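Local coordinates for malonyl CoA-acyl carrier protein transacylase (Burkholderia pseudomallei 1710b, PDB 3EZO) that probably transfers the malonyl group of malonyl-CoA to holo-acyl carrier protein, releasing CoA, as a malonyltransferase of the FabD family, at residues P91-A95 against H269-V275; H97-E101 against V234-I238; A164-P170 against G259-V264. All blocks are in the same frame, centred on the assembly; numbering follows the deposited sequence.

Interaction 1 (P91-A95 against H269-V275)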
ATOM      1  N   PRO A  91     -10.045   1.314 -15.307  1.00 15.82           N
ATOM      2  CA  PRO A  91      -9.816   2.673 -14.864  1.00 16.06           C
ATOM      3  C   PRO A  91      -8.835   3.398 -15.779  1.00 16.04           C
ATOM      4  O   PRO A  91      -8.116   2.770 -16.553  1.00 15.34           O
ATOM      5  CB  PRO A  91      -9.239   2.499 -13.466  1.00 16.56           C
ATOM      6  CG  PRO A  91      -8.623   1.140 -13.502  1.00 15.33           C
ATOM      7  CD  PRO A  91      -9.510   0.329 -14.366  1.00 15.42           C
ATOM      8  N   SER A  92      -8.844   4.721 -15.738  1.00 16.59           N
ATOM      9  CA  SER A  92      -7.940   5.480 -16.599  1.00 17.41           C
ATOM     10  C   SER A  92      -6.570   5.713 -15.944  1.00 16.99           C
ATOM     11  O   SER A  92      -5.608   6.052 -16.621  1.00 16.68           O
ATOM     12  CB  SER A  92      -8.567   6.799 -17.015  1.00 18.16           C
ATOM     13  OG  SER A  92      -9.146   7.470 -15.914  1.00 24.73           O
ATOM     14  N   ILE A  93      -6.512   5.554 -14.627  1.00 16.52           N
ATOM     15  CA  ILE A  93      -5.296   5.741 -13.869  1.00 15.50           C
ATOM     16  C   ILE A  93      -5.416   4.961 -12.565  1.00 14.17           C
ATOM     17  O   ILE A  93      -6.494   4.847 -12.006  1.00 13.73           O
ATOM     18  CB  ILE A  93      -4.981   7.255 -13.637  1.00 15.71           C
ATOM     19  CG1 ILE A  93      -3.568   7.439 -13.032  1.00 15.44           C
ATOM     20  CG2 ILE A  93      -6.032   7.911 -12.791  1.00 15.48           C
ATOM     21  CD1 ILE A  93      -3.005   8.916 -13.198  1.00 13.59           C
ATOM     22  N   VAL A  94      -4.303   4.381 -12.123  1.00 13.05           N
ATOM     23  CA  VAL A  94      -4.269   3.636 -10.895  1.00 11.56           C
ATOM     24  C   VAL A  94      -3.090   4.057 -10.021  1.00 11.04           C
ATOM     25  O   VAL A  94      -2.162   4.698 -10.501  1.00 10.89           O
ATOM     26  CB  VAL A  94      -4.179   2.142 -11.175  1.00 11.68           C
ATOM     27  CG1 VAL A  94      -5.496   1.648 -11.885  1.00 10.83           C
ATOM     28  CG2 VAL A  94      -2.929   1.830 -12.021  1.00 11.21           C
ATOM     29  N   ALA A  95      -3.179   3.702  -8.740  1.00  9.32           N
ATOM     30  CA  ALA A  95      -2.108   3.861  -7.771  1.00 10.26           C
ATOM     31  C   ALA A  95      -2.439   2.917  -6.622  1.00 10.33           C
ATOM     32  O   ALA A  95      -3.586   2.436  -6.486  1.00 10.40           O
ATOM     33  CB  ALA A  95      -2.043   5.330  -7.263  1.00  9.24           C
ATOM     34  N   HIS A 269      -2.510  14.118  -7.832  1.00 14.04           N
ATOM     35  CA  HIS A 269      -2.073  13.931  -9.215  1.00 13.77           C
ATOM     36  C   HIS A 269      -3.247  13.389 -10.017  1.00 14.58           C
ATOM     37  O   HIS A 269      -3.526  13.868 -11.129  1.00 14.65           O
ATOM     38  CB  HIS A 269      -0.867  12.992  -9.308  1.00 14.00           C
ATOM     39  CG  HIS A 269      -0.466  12.684 -10.703  1.00 14.95           C
ATOM     40  ND1 HIS A 269       0.617  13.278 -11.309  1.00 18.56           N
ATOM     41  CD2 HIS A 269      -1.031  11.878 -11.639  1.00 17.81           C
ATOM     42  CE1 HIS A 269       0.727  12.820 -12.544  1.00 20.09           C
ATOM     43  NE2 HIS A 269      -0.275  11.986 -12.775  1.00 18.98           N
ATOM     44  N   ILE A 270      -3.939  12.410  -9.433  1.00 14.01           N
ATOM     45  CA  ILE A 270      -5.091  11.765 -10.086  1.00 13.82           C
ATOM     46  C   ILE A 270      -6.189  12.797 -10.366  1.00 13.33           C
ATOM     47  O   ILE A 270      -6.702  12.860 -11.473  1.00 13.42           O
ATOM     48  CB  ILE A 270      -5.620  10.562  -9.229  1.00 13.48           C
ATOM     49  CG1 ILE A 270      -4.599   9.394  -9.333  1.00 12.76           C
ATOM     50  CG2 ILE A 270      -7.032  10.186  -9.673  1.00 12.34           C
ATOM     51  CD1 ILE A 270      -4.755   8.328  -8.290  1.00 13.46           C
ATOM     52  N   ALA A 271      -6.515  13.601  -9.357  1.00 13.48           N
ATOM     53  CA  ALA A 271      -7.478  14.683  -9.482  1.00 14.70           C
ATOM     54  C   ALA A 271      -7.100  15.686 -10.570  1.00 16.20           C
ATOM     55  O   ALA A 271      -7.981  16.144 -11.299  1.00 15.62           O
ATOM     56  CB  ALA A 271      -7.629  15.408  -8.181  1.00 14.03           C
ATOM     57  N   ARG A 272      -5.814  16.049 -10.674  1.00 17.73           N
ATOM     58  CA  ARG A 272      -5.373  17.028 -11.707  1.00 18.69           C
ATOM     59  C   ARG A 272      -5.474  16.444 -13.108  1.00 19.58           C
ATOM     60  O   ARG A 272      -5.453  17.183 -14.074  1.00 18.39           O
ATOM     61  CB  ARG A 272      -3.927  17.545 -11.475  1.00 18.80           C
ATOM     62  CG  ARG A 272      -3.817  18.473 -10.300  1.00 20.02           C
ATOM     63  CD  ARG A 272      -2.513  19.281 -10.309  1.00 21.86           C
ATOM     64  NE  ARG A 272      -1.432  18.326 -10.323  1.00 20.86           N
ATOM     65  CZ  ARG A 272      -0.926  17.759  -9.234  1.00 19.13           C
ATOM     66  NH1 ARG A 272      -1.362  18.104  -8.030  1.00 20.50           N
ATOM     67  NH2 ARG A 272       0.039  16.860  -9.359  1.00 17.01           N
ATOM     68  N   GLU A 273      -5.596  15.129 -13.235  1.00 20.54           N
ATOM     69  CA  GLU A 273      -5.848  14.547 -14.549  1.00 22.30           C
ATOM     70  C   GLU A 273      -7.327  14.621 -14.936  1.00 23.23           C
ATOM     71  O   GLU A 273      -7.723  14.098 -15.975  1.00 24.19           O
ATOM     72  CB  GLU A 273      -5.381  13.085 -14.608  1.00 22.53           C
ATOM     73  CG  GLU A 273      -3.864  12.903 -14.489  1.00 25.50           C
ATOM     74  CD  GLU A 273      -3.123  13.496 -15.656  1.00 28.79           C
ATOM     75  OE1 GLU A 273      -3.621  13.319 -16.789  1.00 31.69           O
ATOM     76  OE2 GLU A 273      -2.051  14.122 -15.449  1.00 28.80           O
ATOM     77  N   GLY A 274      -8.147  15.246 -14.117  1.00 23.58           N
ATOM     78  CA  GLY A 274      -9.576  15.381 -14.445  1.00 24.37           C
ATOM     79  C   GLY A 274     -10.404  14.154 -14.033  1.00 25.13           C
ATOM     80  O   GLY A 274     -11.545  14.013 -14.458  1.00 24.80           O
ATOM     81  N   VAL A 275      -9.814  13.266 -13.226  1.00 25.08           N
ATOM     82  CA  VAL A 275     -10.549  12.208 -12.570  1.00 25.24           C
ATOM     83  C   VAL A 275     -11.278  12.755 -11.349  1.00 25.41           C
ATOM     84  O   VAL A 275     -10.679  13.373 -10.473  1.00 27.47           O
ATOM     85  CB  VAL A 275      -9.604  11.062 -12.098  1.00 25.92           C
ATOM     86  CG1 VAL A 275     -10.416   9.954 -11.345  1.00 24.49           C
ATOM     87  CG2 VAL A 275      -8.828  10.496 -13.253  1.00 23.63           C
TER
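Helix-on-sheet packing in the large alpha/beta part of the acyltransferase joins Ile93, on the parallel strand 93-96, to the last turn of helix 263-272. Ile93 carries most of the contact, and its two branches divide the work. Its CG2 fills the angle between helix and following loop, with Val275 CG2 at 3.8 Å and Ile270 CG2 at 4.0 Å. The other branch, CG1, is set anti to the backbone N (chi1 -171°) and carries CD1 out to the edge of the His269 imidazole, in its plane and 3.9 Å from CD2. Two residues further along the strand, Ala95 CB meets Ile270 CD1 at 4.2 Å, which makes Ile270 a bridge between two strand residues on the same side. Ser92 OG comes within 4.0 Å of Val275 CG2, while its hydrogen bond goes to Phe11 O on the adjacent strand.

The way the helix ends explains how Val275 reaches the strand. Gly274, with a positive phi of 85°, closes a Schellman motif in which its N bonds to Ala271 O at 3.0 Å, and the chain then turns back to the sheet. Ala12 of strand 11-15 borders Ile93, Ile270 and Val275. No hydrogen bond crosses the contact, as is typical of an apolar helix layer covering a parallel sheet in an alpha/beta fold.

Interaction 2 (H97-E101 against V234-I238); sequences HSLGE and VVNNI
Glu101 and Ser98 hold the loop 234-238 from the turn that carries the predicted nucleophile; that turn, between strand 93-96 and helix 99-107, fits a GxSxG nucleophile elbow, with Ser98 at a positive phi of 62°. Glu101 can be followed outward from the first turn of the helix. Its CB lies 4.2 Å from Asn237 OD1, and CG stands anti to the backbone N, extending the chain toward the loop. At the tip the two carboxylate oxygens divide their partners. OE1 accepts the backbone N-H of Asn237 at 2.7 Å through its syn lone pair, and water 1 is placed between OE1, 2.9 Å from it, and Val235 O. OE2 lies 3.4 Å from Asn236 CB, and takes a hydrogen bond from water 2 at 2.7 Å; that water accepts the backbone N-H of Ile238, its oxygen 3.2 Å from Ile238 N. One buried carboxylate thus holds the loop directly at Asn237 and, through water 2, at Ile238.

Asn237 returns the grip. Its side chain runs antiparallel to that of Glu101, side by side with it, amide and carboxylate planes 62° apart, and reaches the backbone of the elbow. Gln256 NE2 also bonds to Asn237 OD1, and Asn237 ND2 to Gly96 O, so both ends of the amide are engaged and its rotation is fixed. The Ser98 side chain itself turns elsewhere: CB points away from the loop, and OG is hydrogen-bonded to NE2 of His207, the other predicted active-site residue. What the loop does hold is the main chain of the serine, Ser98 N donating to Asn237 OD1 at 2.8 Å with the donor tilted 17° from the carbonyl plane.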
ATOM      1  N   HIS A  97      -1.075   2.071  -2.217  1.00 12.27           N
ATOM      2  CA  HIS A  97      -0.361   2.549  -1.053  1.00 12.15           C
ATOM      3  C   HIS A  97       0.625   1.468  -0.583  1.00 12.27           C
ATOM      4  O   HIS A  97       0.213   0.430  -0.009  1.00 11.53           O
ATOM      5  CB  HIS A  97      -1.364   2.926   0.027  1.00 12.33           C
ATOM      6  CG  HIS A  97      -0.765   3.656   1.180  1.00 12.28           C
ATOM      7  ND1 HIS A  97       0.190   3.099   2.010  1.00 11.46           N
ATOM      8  CD2 HIS A  97      -0.993   4.907   1.647  1.00 13.04           C
ATOM      9  CE1 HIS A  97       0.508   3.972   2.946  1.00 14.94           C
ATOM     10  NE2 HIS A  97      -0.203   5.077   2.753  1.00 11.20           N
ATOM     11  N   SER A  98       1.922   1.738  -0.872  1.00 11.24           N
ATOM     12  CA  SER A  98       3.066   0.908  -0.509  1.00 10.19           C
ATOM     13  C   SER A  98       2.908  -0.454  -1.188  1.00 10.11           C
ATOM     14  O   SER A  98       3.112  -0.558  -2.415  1.00  9.71           O
ATOM     15  CB  SER A  98       3.281   0.888   1.029  1.00 10.47           C
ATOM     16  OG  SER A  98       4.338   0.002   1.389  1.00 10.85           O
ATOM     17  N   LEU A  99       2.554  -1.511  -0.447  1.00  9.83           N
ATOM     18  CA  LEU A  99       2.304  -2.817  -1.077  1.00  8.98           C
ATOM     19  C   LEU A  99       1.305  -2.706  -2.229  1.00  8.78           C
ATOM     20  O   LEU A  99       1.469  -3.334  -3.238  1.00  9.06           O
ATOM     21  CB  LEU A  99       1.778  -3.827  -0.047  1.00  9.98           C
ATOM     22  CG  LEU A  99       1.459  -5.259  -0.498  1.00 10.43           C
ATOM     23  CD1 LEU A  99       0.036  -5.346  -1.103  1.00 10.27           C
ATOM     24  CD2 LEU A  99       2.488  -5.803  -1.462  1.00  7.82           C
ATOM     25  N   GLY A 100       0.288  -1.885  -2.070  1.00  8.74           N
ATOM     26  CA  GLY A 100      -0.739  -1.704  -3.070  1.00  9.43           C
ATOM     27  C   GLY A 100      -0.262  -1.207  -4.427  1.00  8.90           C
ATOM     28  O   GLY A 100      -0.995  -1.338  -5.432  1.00  8.50           O
ATOM     29  N   GLU A 101       0.947  -0.644  -4.469  1.00  8.00           N
ATOM     30  CA  GLU A 101       1.518  -0.191  -5.749  1.00  8.47           C
ATOM     31  C   GLU A 101       1.783  -1.390  -6.648  1.00  8.21           C
ATOM     32  O   GLU A 101       1.711  -1.317  -7.881  1.00  7.77           O
ATOM     33  CB  GLU A 101       2.829   0.597  -5.506  1.00  8.72           C
ATOM     34  CG  GLU A 101       3.476   1.113  -6.790  1.00 10.24           C
ATOM     35  CD  GLU A 101       4.364   2.333  -6.555  1.00 12.48           C
ATOM     36  OE1 GLU A 101       3.885   3.288  -5.920  1.00 11.70           O
ATOM     37  OE2 GLU A 101       5.518   2.342  -7.041  1.00 15.13           O
ATOM     38  N   VAL A 234       0.125   4.409 -14.197  1.00 12.09           N
ATOM     39  CA  VAL A 234       0.341   4.199 -12.771  1.00 10.97           C
ATOM     40  C   VAL A 234       1.134   5.399 -12.214  1.00 11.31           C
ATOM     41  O   VAL A 234       2.195   5.738 -12.708  1.00 11.44           O
ATOM     42  CB  VAL A 234       1.134   2.894 -12.525  1.00 10.32           C
ATOM     43  CG1 VAL A 234       1.312   2.624 -11.092  1.00  8.61           C
ATOM     44  CG2 VAL A 234       0.500   1.655 -13.311  1.00  8.58           C
ATOM     45  N   VAL A 235       0.625   6.035 -11.173  1.00 11.56           N
ATOM     46  CA  VAL A 235       1.374   7.070 -10.472  1.00 10.82           C
ATOM     47  C   VAL A 235       2.073   6.460  -9.240  1.00 10.49           C
ATOM     48  O   VAL A 235       1.449   5.796  -8.418  1.00 11.04           O
ATOM     49  CB  VAL A 235       0.481   8.337 -10.198  1.00 11.32           C
ATOM     50  CG1 VAL A 235      -0.786   8.062  -9.386  1.00 13.34           C
ATOM     51  CG2 VAL A 235       1.329   9.443  -9.576  1.00 11.00           C
ATOM     52  N   ASN A 236       3.391   6.612  -9.154  1.00 10.46           N
ATOM     53  CA  ASN A 236       4.159   5.927  -8.099  1.00  9.67           C
ATOM     54  C   ASN A 236       4.251   6.703  -6.797  1.00  9.66           C
ATOM     55  O   ASN A 236       4.133   7.939  -6.754  1.00  9.49           O
ATOM     56  CB  ASN A 236       5.527   5.393  -8.607  1.00  9.53           C
ATOM     57  CG  ASN A 236       6.488   6.480  -9.096  1.00  9.14           C
ATOM     58  OD1 ASN A 236       6.551   7.563  -8.550  1.00 10.33           O
ATOM     59  ND2 ASN A 236       7.251   6.157 -10.120  1.00  4.01           N
ATOM     60  N   ASN A 237       4.436   5.962  -5.714  1.00  9.52           N
ATOM     61  CA  ASN A 237       4.473   6.523  -4.377  1.00  9.25           C
ATOM     62  C   ASN A 237       5.703   7.398  -4.164  1.00  9.37           C
ATOM     63  O   ASN A 237       5.646   8.394  -3.480  1.00 10.20           O
ATOM     64  CB  ASN A 237       4.554   5.413  -3.341  1.00  9.20           C
ATOM     65  CG  ASN A 237       3.278   4.606  -3.187  1.00  8.63           C
ATOM     66  OD1 ASN A 237       3.304   3.547  -2.564  1.00 11.16           O
ATOM     67  ND2 ASN A 237       2.170   5.106  -3.679  1.00  9.14           N
ATOM     68  N   ILE A 238       6.824   6.967  -4.693  1.00  9.96           N
ATOM     69  CA  ILE A 238       8.139   7.580  -4.378  1.00  9.67           C
ATOM     70  C   ILE A 238       8.312   8.934  -5.077  1.00  9.93           C
ATOM     71  O   ILE A 238       8.713   9.913  -4.443  1.00 10.00           O
ATOM     72  CB  ILE A 238       9.298   6.614  -4.670  1.00  9.84           C
ATOM     73  CG1 ILE A 238      10.618   7.115  -4.022  1.00 11.02           C
ATOM     74  CG2 ILE A 238       9.470   6.356  -6.184  1.00  7.69           C
ATOM     75  CD1 ILE A 238      10.740   6.904  -2.529  1.00 12.53           C
TER
HETATM   76  O   HOH W   1       1.136   3.764  -6.612  1.00  8.07           O
HETATM   77  O   HOH W   2       7.192   4.043  -5.814  1.00 10.98           O

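Interaction 3 (A164-P170 against G259-V264); sequences AVNFNAP and GPVRWV
A short parallel backbone bridge, centred on Asn166 and Val261, joins the two parts of the fold here. Strand 162-169 is an outermost strand of the four-stranded antiparallel sheet of the small, ferredoxin-like part, and residues 259-264 lead into helix 263-272 of the large part. The CA atoms of Asn166 and Val261 are 4.7 Å apart, and Val261 uses both its backbone groups. Val261 N donates to Val165 O at 2.8 Å, and Val261 O accepts Phe167 N at 3.0 Å. A single residue bonded to the residues before and after its partner is the pattern of a parallel pair. Val165 O also receives a CA-H...O contact from Pro260 CA at 3.3 Å. The bridge then gives way to the helix: with Arg262 at the N-cap position, the first-turn amide Val264 N bonds to Phe167 O at 2.9 Å, so the strand supplies an acceptor to a helix start.

Side chains add to the join. Phe167 CG lies anti to the carbonyl carbon (chi1 -58°), and the ring runs alongside Pro260, CE2 being 4.1 Å from Pro260 CB. Val264 CG2 leans on the strand end, 3.5 Å from Ala169 N.

The site lies close by. Gly259 O accepts a hydrogen bond from ND1 of the predicted active-site residue His207, consistent with orienting that imidazole, and Asn168 OD1 bonds to His97 NE2. The backbone of Asn168 meets the helix as well: Asn168 O lies at the edge of the Trp263 indole, near its plane, 3.7 Å from CD1.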
ATOM      1  N   ALA A 164       9.630  11.453   8.342  1.00 11.01           N
ATOM      2  CA  ALA A 164       8.207  11.395   7.986  1.00 11.26           C
ATOM      3  C   ALA A 164       8.095  10.554   6.702  1.00 11.31           C
ATOM      4  O   ALA A 164       8.662  10.904   5.670  1.00 11.61           O
ATOM      5  CB  ALA A 164       7.630  12.773   7.825  1.00 11.04           C
ATOM      6  N   VAL A 165       7.451   9.396   6.793  1.00 11.08           N
ATOM      7  CA  VAL A 165       7.568   8.368   5.739  1.00 10.92           C
ATOM      8  C   VAL A 165       6.272   7.963   5.023  1.00 11.47           C
ATOM      9  O   VAL A 165       6.348   7.304   4.009  1.00 11.05           O
ATOM     10  CB  VAL A 165       8.323   7.095   6.248  1.00 10.76           C
ATOM     11  CG1 VAL A 165       9.690   7.472   6.884  1.00 10.43           C
ATOM     12  CG2 VAL A 165       7.460   6.235   7.236  1.00 10.88           C
ATOM     13  N   ASN A 166       5.103   8.288   5.589  1.00 12.26           N
ATOM     14  CA  ASN A 166       3.789   8.129   4.900  1.00 13.16           C
ATOM     15  C   ASN A 166       2.988   9.403   5.054  1.00 13.47           C
ATOM     16  O   ASN A 166       2.556   9.742   6.171  1.00 14.63           O
ATOM     17  CB  ASN A 166       2.922   7.038   5.518  1.00 13.39           C
ATOM     18  CG  ASN A 166       3.413   5.607   5.246  1.00 15.53           C
ATOM     19  OD1 ASN A 166       4.493   5.344   4.679  1.00 18.66           O
ATOM     20  ND2 ASN A 166       2.617   4.678   5.682  1.00 16.68           N
ATOM     21  N   PHE A 167       2.758  10.081   3.942  1.00 12.64           N
ATOM     22  CA  PHE A 167       1.854  11.202   3.894  1.00 12.24           C
ATOM     23  C   PHE A 167       0.486  10.741   3.373  1.00 12.27           C
ATOM     24  O   PHE A 167       0.268  10.671   2.172  1.00 11.35           O
ATOM     25  CB  PHE A 167       2.481  12.299   3.009  1.00 12.61           C
ATOM     26  CG  PHE A 167       3.826  12.753   3.495  1.00 13.08           C
ATOM     27  CD1 PHE A 167       3.933  13.581   4.584  1.00 16.59           C
ATOM     28  CD2 PHE A 167       4.990  12.312   2.884  1.00 17.65           C
ATOM     29  CE1 PHE A 167       5.207  13.990   5.037  1.00 18.44           C
ATOM     30  CE2 PHE A 167       6.241  12.723   3.329  1.00 18.93           C
ATOM     31  CZ  PHE A 167       6.338  13.549   4.390  1.00 16.76           C
ATOM     32  N   ASN A 168      -0.436  10.480   4.315  1.00 12.64           N
ATOM     33  CA  ASN A 168      -1.677   9.740   4.076  1.00 12.58           C
ATOM     34  C   ASN A 168      -2.895  10.605   3.873  1.00 13.22           C
ATOM     35  O   ASN A 168      -3.725  10.298   3.013  1.00 14.01           O
ATOM     36  CB  ASN A 168      -1.916   8.783   5.255  1.00 11.78           C
ATOM     37  CG  ASN A 168      -0.949   7.631   5.231  1.00 12.42           C
ATOM     38  OD1 ASN A 168      -0.252   7.422   4.226  1.00 13.43           O
ATOM     39  ND2 ASN A 168      -0.855   6.909   6.322  1.00 10.33           N
ATOM     40  N   ALA A 169      -2.996  11.677   4.652  1.00 12.83           N
ATOM     41  CA  ALA A 169      -4.059  12.672   4.491  1.00 14.23           C
ATOM     42  C   ALA A 169      -3.596  13.908   5.203  1.00 14.82           C
ATOM     43  O   ALA A 169      -2.672  13.841   6.024  1.00 15.66           O
ATOM     44  CB  ALA A 169      -5.385  12.159   5.111  1.00 13.60           C
ATOM     45  N   PRO A 170      -4.196  15.049   4.898  1.00 16.56           N
ATOM     46  CA  PRO A 170      -3.910  16.213   5.746  1.00 16.94           C
ATOM     47  C   PRO A 170      -3.999  15.862   7.227  1.00 16.93           C
ATOM     48  O   PRO A 170      -4.983  15.259   7.672  1.00 17.70           O
ATOM     49  CB  PRO A 170      -5.025  17.211   5.379  1.00 17.23           C
ATOM     50  CG  PRO A 170      -5.457  16.801   4.003  1.00 17.70           C
ATOM     51  CD  PRO A 170      -5.261  15.322   3.917  1.00 16.98           C
ATOM     52  N   GLY A 259      11.902   4.747   1.139  1.00 11.56           N
ATOM     53  CA  GLY A 259      11.555   6.161   0.922  1.00 12.12           C
ATOM     54  C   GLY A 259      10.086   6.427   1.175  1.00 12.25           C
ATOM     55  O   GLY A 259       9.295   5.481   1.313  1.00 11.12           O
ATOM     56  N   PRO A 260       9.719   7.728   1.247  1.00 13.10           N
ATOM     57  CA  PRO A 260       8.391   8.175   1.626  1.00 12.79           C
ATOM     58  C   PRO A 260       7.292   7.831   0.645  1.00 11.97           C
ATOM     59  O   PRO A 260       7.447   7.972  -0.545  1.00 11.79           O
ATOM     60  CB  PRO A 260       8.542   9.689   1.749  1.00 12.83           C
ATOM     61  CG  PRO A 260       9.769  10.002   0.960  1.00 15.34           C
ATOM     62  CD  PRO A 260      10.642   8.864   1.080  1.00 13.20           C
ATOM     63  N   VAL A 261       6.162   7.392   1.201  1.00 11.61           N
ATOM     64  CA  VAL A 261       4.967   7.118   0.438  1.00 10.50           C
ATOM     65  C   VAL A 261       4.198   8.416   0.376  1.00 10.72           C
ATOM     66  O   VAL A 261       3.648   8.882   1.385  1.00  9.93           O
ATOM     67  CB  VAL A 261       4.155   5.960   1.079  1.00  9.93           C
ATOM     68  CG1 VAL A 261       2.860   5.716   0.331  1.00  7.69           C
ATOM     69  CG2 VAL A 261       5.038   4.677   1.096  1.00 11.09           C
ATOM     70  N   ARG A 262       4.149   9.001  -0.819  1.00 10.91           N
ATOM     71  CA  ARG A 262       3.590  10.350  -0.984  1.00 11.19           C
ATOM     72  C   ARG A 262       2.142  10.234  -1.422  1.00 10.76           C
ATOM     73  O   ARG A 262       1.757  10.597  -2.542  1.00 11.20           O
ATOM     74  CB  ARG A 262       4.435  11.153  -1.955  1.00 10.77           C
ATOM     75  CG  ARG A 262       5.842  11.423  -1.373  1.00 12.44           C
ATOM     76  CD  ARG A 262       6.877  11.857  -2.404  1.00 11.50           C
ATOM     77  NE  ARG A 262       6.593  13.170  -2.975  1.00 10.95           N
ATOM     78  CZ  ARG A 262       7.216  13.653  -4.052  1.00 13.16           C
ATOM     79  NH1 ARG A 262       8.182  12.962  -4.647  1.00 12.15           N
ATOM     80  NH2 ARG A 262       6.899  14.842  -4.509  1.00 10.85           N
ATOM     81  N   TRP A 263       1.337   9.712  -0.528  1.00 10.47           N
ATOM     82  CA  TRP A 263       0.013   9.250  -0.932  1.00 10.67           C
ATOM     83  C   TRP A 263      -0.936  10.412  -1.245  1.00 10.42           C
ATOM     84  O   TRP A 263      -1.663  10.379  -2.250  1.00 10.74           O
ATOM     85  CB  TRP A 263      -0.600   8.305   0.102  1.00 10.34           C
ATOM     86  CG  TRP A 263      -1.914   7.793  -0.401  1.00 10.66           C
ATOM     87  CD1 TRP A 263      -3.157   8.122   0.068  1.00  9.32           C
ATOM     88  CD2 TRP A 263      -2.127   6.948  -1.548  1.00  8.84           C
ATOM     89  NE1 TRP A 263      -4.118   7.495  -0.674  1.00  8.58           N
ATOM     90  CE2 TRP A 263      -3.521   6.766  -1.676  1.00 10.93           C
ATOM     91  CE3 TRP A 263      -1.283   6.303  -2.440  1.00  9.08           C
ATOM     92  CZ2 TRP A 263      -4.087   5.971  -2.696  1.00  8.83           C
ATOM     93  CZ3 TRP A 263      -1.832   5.532  -3.442  1.00  8.08           C
ATOM     94  CH2 TRP A 263      -3.232   5.388  -3.581  1.00  5.89           C
ATOM     95  N   VAL A 264      -0.927  11.432  -0.401  1.00 10.16           N
ATOM     96  CA  VAL A 264      -1.668  12.655  -0.672  1.00  9.59           C
ATOM     97  C   VAL A 264      -1.383  13.137  -2.079  1.00  9.79           C
ATOM     98  O   VAL A 264      -2.288  13.370  -2.864  1.00 10.26           O
ATOM     99  CB  VAL A 264      -1.353  13.771   0.395  1.00  9.96           C
ATOM    100  CG1 VAL A 264      -1.955  15.149  -0.004  1.00  8.60           C
ATOM    101  CG2 VAL A 264      -1.844  13.335   1.755  1.00  8.03           C
TER

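How the interactions relate
From the N terminus, strand 93-96 runs straight into the turn and helix at 97-101, so interactions 1 and 2 begin almost together. Interaction 2 closes its loop at 234-238, directly after strand 233-234; interaction 1 closes a wider one at 269-275 and encloses both others. Interaction 3 starts at 164-170, within the loop of interaction 2, and ends at 259-264, beyond it, so these two cross. Direct contacts also join the three: Val94 O meets Val235 N, Ala95 CB packs on Trp263, and Ile238 O meets Arg262 NH1. Helix 263-272, shared by interactions 1 and 3, links the parallel sheet to the antiparallel one.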